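Local coordinates for protein acyl-coenzyme A thioesterase THEM4 (Rhodococcus sp., PDB 2OV9) that probably hydrolyses medium- and long-chain fatty acyl-coenzyme A thioesters to the free fatty acid and coenzyme A, as a member of the hot-dog-fold thioesterase superfamily, at residues Thr160-Pro165 with Val199-Glu204; Thr173-Leu178 with Ala189-Thr194. All blocks are in the same frame, centred on the assembly; numbering follows the deposited sequence. Where two conformers were deposited one is given.

Contact 1: residues Thr160-Pro165 with Val199-Glu204; sequences TRYHRP and VCVSVE
H163 NE2 and S202 OG meet at 2.7 Å in an almost straight hydrogen bond (176°), the hydroxyl lying near the plane of the imidazole at its edge. Two torsions make this possible: S202 holds OG between its backbone N and carbonyl carbon (chi1 64°), while CG of H163 is anti to the carbonyl carbon (chi1 -53°), turning the ring back over the neighbouring strand. Histidine suits the place because its flat ring can span this gap and still offer a nitrogen to the serine; an alanine here would probably leave S202 OG without this mate and take away the ring that V199 CG1 packs against. Near the ring's edge, C200 O accepts from two successive amides, H163 N at 2.8 Å and R164 N at a longer 3.3 Å, the latter on a carbonyl lone pair. R161 and S202 form a hydrogen-bonded antiparallel pair, joined by R161 N to S202 O and S202 N to R161 O, both 2.9 Å. This ladder belongs to the curved antiparallel sheet of the hot-dog fold. C200 and V201 together face I192 in a classic beta bulge, where strand 199-208 turns a corner. T160 and R161 also pair with a strand of the second subunit, continuing the sheet across the dimer. On the face bearing T160, Y162, V201 and V203, V201 CG1 sits over the Y162 ring in a CH-pi contact, 4.1 Å from its centroid. Branched valines suit this face, where V201 and V203 pack on L138 of helix 131-148, and Y162 OH bonds to G131 O. At the loop end, the aliphatic part of R164 lies along V199 O, with CD at 3.2 Å.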
ATOM      1  N   THR B 160     -14.744   5.055  -2.100  1.00 35.33           N
ATOM      2  CA  THR B 160     -14.547   4.486  -0.768  1.00 34.92           C
ATOM      3  C   THR B 160     -15.106   5.408   0.292  1.00 34.52           C
ATOM      4  O   THR B 160     -14.825   6.600   0.293  1.00 34.25           O
ATOM      5  CB  THR B 160     -13.041   4.215  -0.512  1.00 35.07           C
ATOM      6  OG1 THR B 160     -12.471   3.638  -1.699  1.00 36.84           O
ATOM      7  CG2 THR B 160     -12.845   3.262   0.659  1.00 35.05           C
ATOM      8  N   ARG B 161     -15.906   4.841   1.193  1.00 34.15           N
ATOM      9  CA  ARG B 161     -16.555   5.591   2.257  1.00 34.12           C
ATOM     10  C   ARG B 161     -16.050   5.087   3.605  1.00 33.98           C
ATOM     11  O   ARG B 161     -15.937   3.886   3.814  1.00 33.57           O
ATOM     12  CB  ARG B 161     -18.089   5.428   2.157  1.00 33.84           C
ATOM     13  CG  ARG B 161     -18.719   6.210   0.996  1.00 35.64           C
ATOM     14  CD  ARG B 161     -20.257   6.384   1.123  1.00 36.08           C
ATOM     15  NE  ARG B 161     -20.654   7.067   2.360  1.00 40.06           N
ATOM     16  CZ  ARG B 161     -21.603   6.649   3.198  1.00 42.82           C
ATOM     17  NH1 ARG B 161     -22.322   5.548   2.944  1.00 40.89           N
ATOM     18  NH2 ARG B 161     -21.855   7.364   4.293  1.00 45.13           N
ATOM     19  N   TYR B 162     -15.777   6.018   4.514  1.00 33.43           N
ATOM     20  CA  TYR B 162     -15.169   5.717   5.788  1.00 33.42           C
ATOM     21  C   TYR B 162     -16.155   6.006   6.901  1.00 34.14           C
ATOM     22  O   TYR B 162     -16.556   7.152   7.100  1.00 33.79           O
ATOM     23  CB  TYR B 162     -13.885   6.554   5.953  1.00 33.33           C
ATOM     24  CG  TYR B 162     -12.847   6.200   4.910  1.00 34.46           C
ATOM     25  CD1 TYR B 162     -11.848   5.258   5.182  1.00 34.82           C
ATOM     26  CD2 TYR B 162     -12.884   6.773   3.642  1.00 33.55           C
ATOM     27  CE1 TYR B 162     -10.900   4.917   4.197  1.00 35.61           C
ATOM     28  CE2 TYR B 162     -11.951   6.427   2.659  1.00 35.37           C
ATOM     29  CZ  TYR B 162     -10.954   5.509   2.960  1.00 36.14           C
ATOM     30  OH  TYR B 162     -10.037   5.169   1.988  1.00 36.86           O
ATOM     31  N   HIS B 163     -16.507   4.965   7.639  1.00 34.50           N
ATOM     32  CA  HIS B 163     -17.616   5.016   8.580  1.00 35.82           C
ATOM     33  C   HIS B 163     -17.159   5.086  10.026  1.00 36.53           C
ATOM     34  O   HIS B 163     -17.735   5.824  10.826  1.00 36.10           O
ATOM     35  CB  HIS B 163     -18.506   3.782   8.368  1.00 35.66           C
ATOM     36  CG  HIS B 163     -18.947   3.594   6.946  1.00 36.99           C
ATOM     37  ND1 HIS B 163     -20.040   4.250   6.418  1.00 39.32           N
ATOM     38  CD2 HIS B 163     -18.426   2.860   5.935  1.00 35.35           C
ATOM     39  CE1 HIS B 163     -20.177   3.918   5.144  1.00 39.89           C
ATOM     40  NE2 HIS B 163     -19.221   3.066   4.828  1.00 37.50           N
ATOM     41  N   ARG B 164     -16.157   4.267  10.365  1.00 36.91           N
ATOM     42  CA  ARG B 164     -15.661   4.120  11.730  1.00 37.94           C
ATOM     43  C   ARG B 164     -14.149   3.915  11.625  1.00 37.80           C
ATOM     44  O   ARG B 164     -13.672   3.365  10.628  1.00 35.86           O
ATOM     45  CB  ARG B 164     -16.268   2.879  12.394  1.00 37.74           C
ATOM     46  CG  ARG B 164     -17.778   2.803  12.359  1.00 39.11           C
ATOM     47  CD  ARG B 164     -18.294   1.498  12.949  1.00 40.29           C
ATOM     48  NE  ARG B 164     -17.933   1.332  14.358  1.00 43.59           N
ATOM     49  CZ  ARG B 164     -18.566   1.910  15.389  1.00 46.43           C
ATOM     50  NH1 ARG B 164     -19.615   2.708  15.198  1.00 48.25           N
ATOM     51  NH2 ARG B 164     -18.155   1.682  16.629  1.00 45.77           N
ATOM     52  N   PRO B 165     -13.387   4.399  12.624  1.00 37.95           N
ATOM     53  CA  PRO B 165     -11.943   4.097  12.708  1.00 37.73           C
ATOM     54  C   PRO B 165     -11.626   2.615  12.456  1.00 37.17           C
ATOM     55  O   PRO B 165     -12.363   1.727  12.903  1.00 37.09           O
ATOM     56  CB  PRO B 165     -11.611   4.454  14.162  1.00 38.08           C
ATOM     57  CG  PRO B 165     -12.531   5.642  14.440  1.00 38.24           C
ATOM     58  CD  PRO B 165     -13.818   5.315  13.707  1.00 38.50           C
ATOM     59  N   VAL B 199     -19.190  -2.055  10.191  1.00 32.71           N
ATOM     60  CA  VAL B 199     -18.437  -1.638   9.007  1.00 34.09           C
ATOM     61  C   VAL B 199     -17.529  -0.439   9.315  1.00 34.24           C
ATOM     62  O   VAL B 199     -17.970   0.557   9.923  1.00 34.36           O
ATOM     63  CB  VAL B 199     -19.382  -1.213   7.872  1.00 35.29           C
ATOM     64  CG1 VAL B 199     -18.576  -0.796   6.627  1.00 34.62           C
ATOM     65  CG2 VAL B 199     -20.350  -2.338   7.524  1.00 37.07           C
ATOM     66  N   CYS B 200     -16.264  -0.546   8.917  1.00 34.30           N
ATOM     67  CA  CYS B 200     -15.283   0.515   9.069  1.00 34.35           C
ATOM     68  C   CYS B 200     -15.153   1.290   7.769  1.00 34.16           C
ATOM     69  O   CYS B 200     -15.221   2.529   7.760  1.00 34.33           O
ATOM     70  CB  CYS B 200     -13.922  -0.093   9.426  1.00 34.30           C
ATOM     71  SG  CYS B 200     -13.940  -0.799  11.047  1.00 38.82           S
ATOM     72  N   VAL B 201     -14.948   0.557   6.680  1.00 33.54           N
ATOM     73  CA  VAL B 201     -14.803   1.148   5.348  1.00 33.59           C
ATOM     74  C   VAL B 201     -15.644   0.349   4.375  1.00 34.29           C
ATOM     75  O   VAL B 201     -15.756  -0.877   4.484  1.00 33.40           O
ATOM     76  CB  VAL B 201     -13.347   1.087   4.849  1.00 34.60           C
ATOM     77  CG1 VAL B 201     -13.162   1.966   3.552  1.00 31.94           C
ATOM     78  CG2 VAL B 201     -12.416   1.577   5.923  1.00 36.22           C
ATOM     79  N   SER B 202     -16.226   1.023   3.386  1.00 34.40           N
ATOM     80  CA  SER B 202     -16.956   0.313   2.365  1.00 34.06           C
ATOM     81  C   SER B 202     -16.523   0.889   1.029  1.00 34.75           C
ATOM     82  O   SER B 202     -15.984   1.972   0.971  1.00 34.43           O
ATOM     83  CB  SER B 202     -18.475   0.453   2.585  1.00 34.81           C
ATOM     84  OG  SER B 202     -18.927   1.803   2.452  1.00 35.10           O
ATOM     85  N   VAL B 203     -16.752   0.140  -0.032  1.00 34.90           N
ATOM     86  CA  VAL B 203     -16.379   0.570  -1.368  1.00 35.54           C
ATOM     87  C   VAL B 203     -17.384   0.092  -2.402  1.00 36.57           C
ATOM     88  O   VAL B 203     -18.038  -0.946  -2.216  1.00 35.51           O
ATOM     89  CB  VAL B 203     -14.959   0.072  -1.745  1.00 35.73           C
ATOM     90  CG1 VAL B 203     -14.914  -1.460  -1.823  1.00 35.61           C
ATOM     91  CG2 VAL B 203     -14.485   0.716  -3.079  1.00 33.49           C
ATOM     92  N   GLU B 204     -17.551   0.923  -3.429  1.00 37.15           N
ATOM     93  CA  GLU B 204     -18.210   0.567  -4.688  0.50 38.28           C
ATOM     94  C   GLU B 204     -17.211   0.815  -5.823  1.00 38.59           C
ATOM     95  O   GLU B 204     -16.727   1.957  -5.970  1.00 38.32           O
ATOM     96  CB  GLU B 204     -19.436   1.457  -4.936  0.50 38.31           C
ATOM     97  CG  GLU B 204     -20.696   1.131  -4.131  0.50 39.06           C
ATOM     98  CD  GLU B 204     -21.852   2.112  -4.379  0.50 39.31           C
ATOM     99  OE1 GLU B 204     -21.879   2.794  -5.436  0.50 40.33           O
ATOM    100  OE2 GLU B 204     -22.746   2.201  -3.505  0.50 40.65           O
TER

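Contact 2: residues Thr173-Leu178 with Ala189-Thr194; sequences TLTGKL and AGDIRT
L174 CD2 lies against I192 CG1 at 3.5 Å, a tight carbon contact between two side chains that run side by side on the same face of the hairpin. In L174, CG is anti to the carbonyl carbon (chi1 -46°), and the second torsion sends CD1 on in the extended direction, leaving CD2 as the branch that meets I192. Both are long and apolar, as suits a face covered by helix 131-148: L174 touches V141, and I192 reaches S134 and L138. Farther along, G176 and G190 bring their CA atoms within 3.9 Å. A side chain on G190 would run into T175 O, which explains why glycine fits there. Three hydrogen-bonded pairs, T173 with R193, T175 with D191 and K177 with A189, hold this beta hairpin together; T173 N to R193 O, for example, is 2.8 Å. The face bearing T173, T175, D191 and R193 is largely polar. There a water bridges the strands, hydrogen-bonding T173 O and D191 OD1, each at 2.7 Å, and T175 OG1 at 2.9 Å. At T175, threonine supplies both a branched side chain suited to a strand and the hydroxyl that meets this water. R193 grips the D191 carboxylate side-on, NE to OD1 at 3.1 Å and NH2 to OD2 at 3.0 Å, both nitrogens coming from above the carboxylate plane. R193 NH1 bonds G197 O, so the guanidinium is held beyond the strand as well. The arginine and the water together should fix the rotation of the D191 carboxylate, and the nearby positive charge is likely to stabilise its ionised form.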
ATOM      1  N   THR B 173     -12.245  -8.093   8.834  1.00 36.46           N
ATOM      2  CA  THR B 173     -12.808  -8.945   7.805  1.00 35.90           C
ATOM      3  C   THR B 173     -12.970  -8.142   6.553  1.00 36.27           C
ATOM      4  O   THR B 173     -13.696  -7.150   6.556  1.00 36.08           O
ATOM      5  CB  THR B 173     -14.201  -9.453   8.205  1.00 35.90           C
ATOM      6  OG1 THR B 173     -14.117 -10.069   9.497  1.00 35.02           O
ATOM      7  CG2 THR B 173     -14.732 -10.470   7.156  1.00 35.23           C
ATOM      8  N   LEU B 174     -12.330  -8.604   5.486  1.00 36.69           N
ATOM      9  CA  LEU B 174     -12.464  -8.024   4.169  1.00 38.45           C
ATOM     10  C   LEU B 174     -13.414  -8.886   3.348  1.00 38.79           C
ATOM     11  O   LEU B 174     -13.301 -10.102   3.354  1.00 38.59           O
ATOM     12  CB  LEU B 174     -11.108  -7.990   3.466  1.00 38.29           C
ATOM     13  CG  LEU B 174      -9.855  -7.485   4.204  1.00 41.82           C
ATOM     14  CD1 LEU B 174      -8.649  -7.524   3.278  1.00 43.51           C
ATOM     15  CD2 LEU B 174     -10.014  -6.071   4.757  1.00 46.60           C
ATOM     16  N   THR B 175     -14.359  -8.253   2.657  1.00 38.76           N
ATOM     17  CA  THR B 175     -15.319  -8.968   1.824  1.00 39.28           C
ATOM     18  C   THR B 175     -15.550  -8.171   0.532  1.00 38.39           C
ATOM     19  O   THR B 175     -15.517  -6.943   0.553  1.00 38.88           O
ATOM     20  CB  THR B 175     -16.663  -9.124   2.559  1.00 40.30           C
ATOM     21  OG1 THR B 175     -16.442  -9.737   3.845  1.00 45.07           O
ATOM     22  CG2 THR B 175     -17.602  -9.990   1.758  1.00 42.42           C
ATOM     23  N   GLY B 176     -15.790  -8.870  -0.572  1.00 36.49           N
ATOM     24  CA  GLY B 176     -16.107  -8.249  -1.867  1.00 34.98           C
ATOM     25  C   GLY B 176     -17.086  -9.149  -2.608  1.00 35.30           C
ATOM     26  O   GLY B 176     -17.096 -10.361  -2.396  1.00 33.84           O
ATOM     27  N   LYS B 177     -17.905  -8.558  -3.466  1.00 34.88           N
ATOM     28  CA  LYS B 177     -18.840  -9.319  -4.297  1.00 35.84           C
ATOM     29  C   LYS B 177     -19.195  -8.532  -5.548  1.00 35.78           C
ATOM     30  O   LYS B 177     -19.468  -7.342  -5.485  1.00 35.29           O
ATOM     31  CB  LYS B 177     -20.099  -9.685  -3.523  1.00 35.68           C
ATOM     32  CG  LYS B 177     -21.071 -10.570  -4.300  1.00 37.21           C
ATOM     33  CD  LYS B 177     -22.208 -11.062  -3.416  1.00 39.91           C
ATOM     34  CE  LYS B 177     -23.225 -11.775  -4.262  1.00 42.46           C
ATOM     35  NZ  LYS B 177     -24.290 -12.365  -3.422  1.00 48.54           N
ATOM     36  N   LEU B 178     -19.158  -9.219  -6.684  1.00 36.50           N
ATOM     37  CA  LEU B 178     -19.582  -8.644  -7.927  1.00 38.15           C
ATOM     38  C   LEU B 178     -21.085  -8.478  -7.769  1.00 39.06           C
ATOM     39  O   LEU B 178     -21.777  -9.421  -7.343  1.00 38.93           O
ATOM     40  CB  LEU B 178     -19.267  -9.586  -9.095  1.00 37.98           C
ATOM     41  CG  LEU B 178     -19.616  -9.137 -10.511  1.00 38.43           C
ATOM     42  CD1 LEU B 178     -18.674  -9.823 -11.508  1.00 40.60           C
ATOM     43  CD2 LEU B 178     -21.068  -9.437 -10.860  1.00 40.21           C
ATOM     44  N   ALA B 189     -18.847  -4.482  -5.044  1.00 34.01           N
ATOM     45  CA  ALA B 189     -18.903  -3.827  -3.735  1.00 34.10           C
ATOM     46  C   ALA B 189     -18.173  -4.645  -2.658  1.00 34.85           C
ATOM     47  O   ALA B 189     -18.034  -5.868  -2.766  1.00 35.03           O
ATOM     48  CB  ALA B 189     -20.360  -3.576  -3.306  1.00 34.34           C
ATOM     49  N   GLY B 190     -17.727  -3.970  -1.607  1.00 34.96           N
ATOM     50  CA  GLY B 190     -17.010  -4.659  -0.534  1.00 36.13           C
ATOM     51  C   GLY B 190     -16.961  -3.775   0.684  1.00 36.44           C
ATOM     52  O   GLY B 190     -17.392  -2.613   0.644  1.00 35.98           O
ATOM     53  N   ASP B 191     -16.478  -4.334   1.785  1.00 36.47           N
ATOM     54  CA  ASP B 191     -16.283  -3.538   2.982  1.00 36.46           C
ATOM     55  C   ASP B 191     -15.263  -4.197   3.873  1.00 36.15           C
ATOM     56  O   ASP B 191     -14.853  -5.338   3.613  1.00 36.76           O
ATOM     57  CB  ASP B 191     -17.599  -3.308   3.726  1.00 36.65           C
ATOM     58  CG  ASP B 191     -18.314  -4.584   4.055  1.00 39.15           C
ATOM     59  OD1 ASP B 191     -17.683  -5.519   4.610  1.00 39.01           O
ATOM     60  OD2 ASP B 191     -19.522  -4.630   3.785  1.00 38.83           O
ATOM     61  N   ILE B 192     -14.855  -3.471   4.904  1.00 34.42           N
ATOM     62  CA  ILE B 192     -13.923  -3.952   5.917  1.00 33.80           C
ATOM     63  C   ILE B 192     -14.712  -3.818   7.198  1.00 33.37           C
ATOM     64  O   ILE B 192     -15.211  -2.726   7.490  1.00 32.34           O
ATOM     65  CB  ILE B 192     -12.686  -3.021   6.051  1.00 33.48           C
ATOM     66  CG1 ILE B 192     -11.813  -3.123   4.806  1.00 33.78           C
ATOM     67  CG2 ILE B 192     -11.869  -3.372   7.312  1.00 32.53           C
ATOM     68  CD1 ILE B 192     -10.584  -2.181   4.749  1.00 35.37           C
ATOM     69  N   ARG B 193     -14.806  -4.903   7.965  1.00 33.55           N
ATOM     70  CA  ARG B 193     -15.506  -4.867   9.249  1.00 33.66           C
ATOM     71  C   ARG B 193     -14.612  -5.290  10.402  1.00 34.94           C
ATOM     72  O   ARG B 193     -13.685  -6.078  10.226  1.00 36.21           O
ATOM     73  CB  ARG B 193     -16.713  -5.815   9.216  1.00 33.81           C
ATOM     74  CG  ARG B 193     -17.763  -5.411   8.206  1.00 33.99           C
ATOM     75  CD  ARG B 193     -18.873  -6.448   8.026  1.00 35.54           C
ATOM     76  NE  ARG B 193     -19.694  -6.008   6.892  1.00 40.65           N
ATOM     77  CZ  ARG B 193     -20.936  -5.541   6.996  1.00 42.44           C
ATOM     78  NH1 ARG B 193     -21.540  -5.484   8.178  1.00 45.07           N
ATOM     79  NH2 ARG B 193     -21.585  -5.137   5.911  1.00 43.19           N
ATOM     80  N   THR B 194     -14.919  -4.825  11.605  1.00 35.48           N
ATOM     81  CA  THR B 194     -14.268  -5.401  12.770  1.00 35.72           C
ATOM     82  C   THR B 194     -14.945  -6.719  13.134  1.00 35.79           C
ATOM     83  O   THR B 194     -15.970  -7.103  12.541  1.00 35.44           O
ATOM     84  CB  THR B 194     -14.242  -4.417  13.959  1.00 36.65           C
ATOM     85  OG1 THR B 194     -15.543  -3.844  14.152  1.00 36.63           O
ATOM     86  CG2 THR B 194     -13.206  -3.314  13.696  1.00 36.48           C
TER
HETATM   87  O   HOH W   1     -16.288  -7.490   5.744  1.00 28.60           O

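Contacts 1 and 2 lie side by side in one antiparallel sheet, their centres about 9 Å apart. Across it the strands run 171-182, 185-194, 199-208, 154-162, so contact 2 joins the first two and contact 1 the last two. They meet where strands 185-194 and 199-208 are neighbours: I192 N and O probably bond V201 O and C200 N, and V199 CG2 packs on R193 CZ. Along the chain, contact 2 is nested within the loop that contact 1 closes. Both contribute to the sheet that packs on helix 131-148, the hot-dog core; contact 1 lies at the subunit interface, whereas no other chain of the assembly touches contact 2.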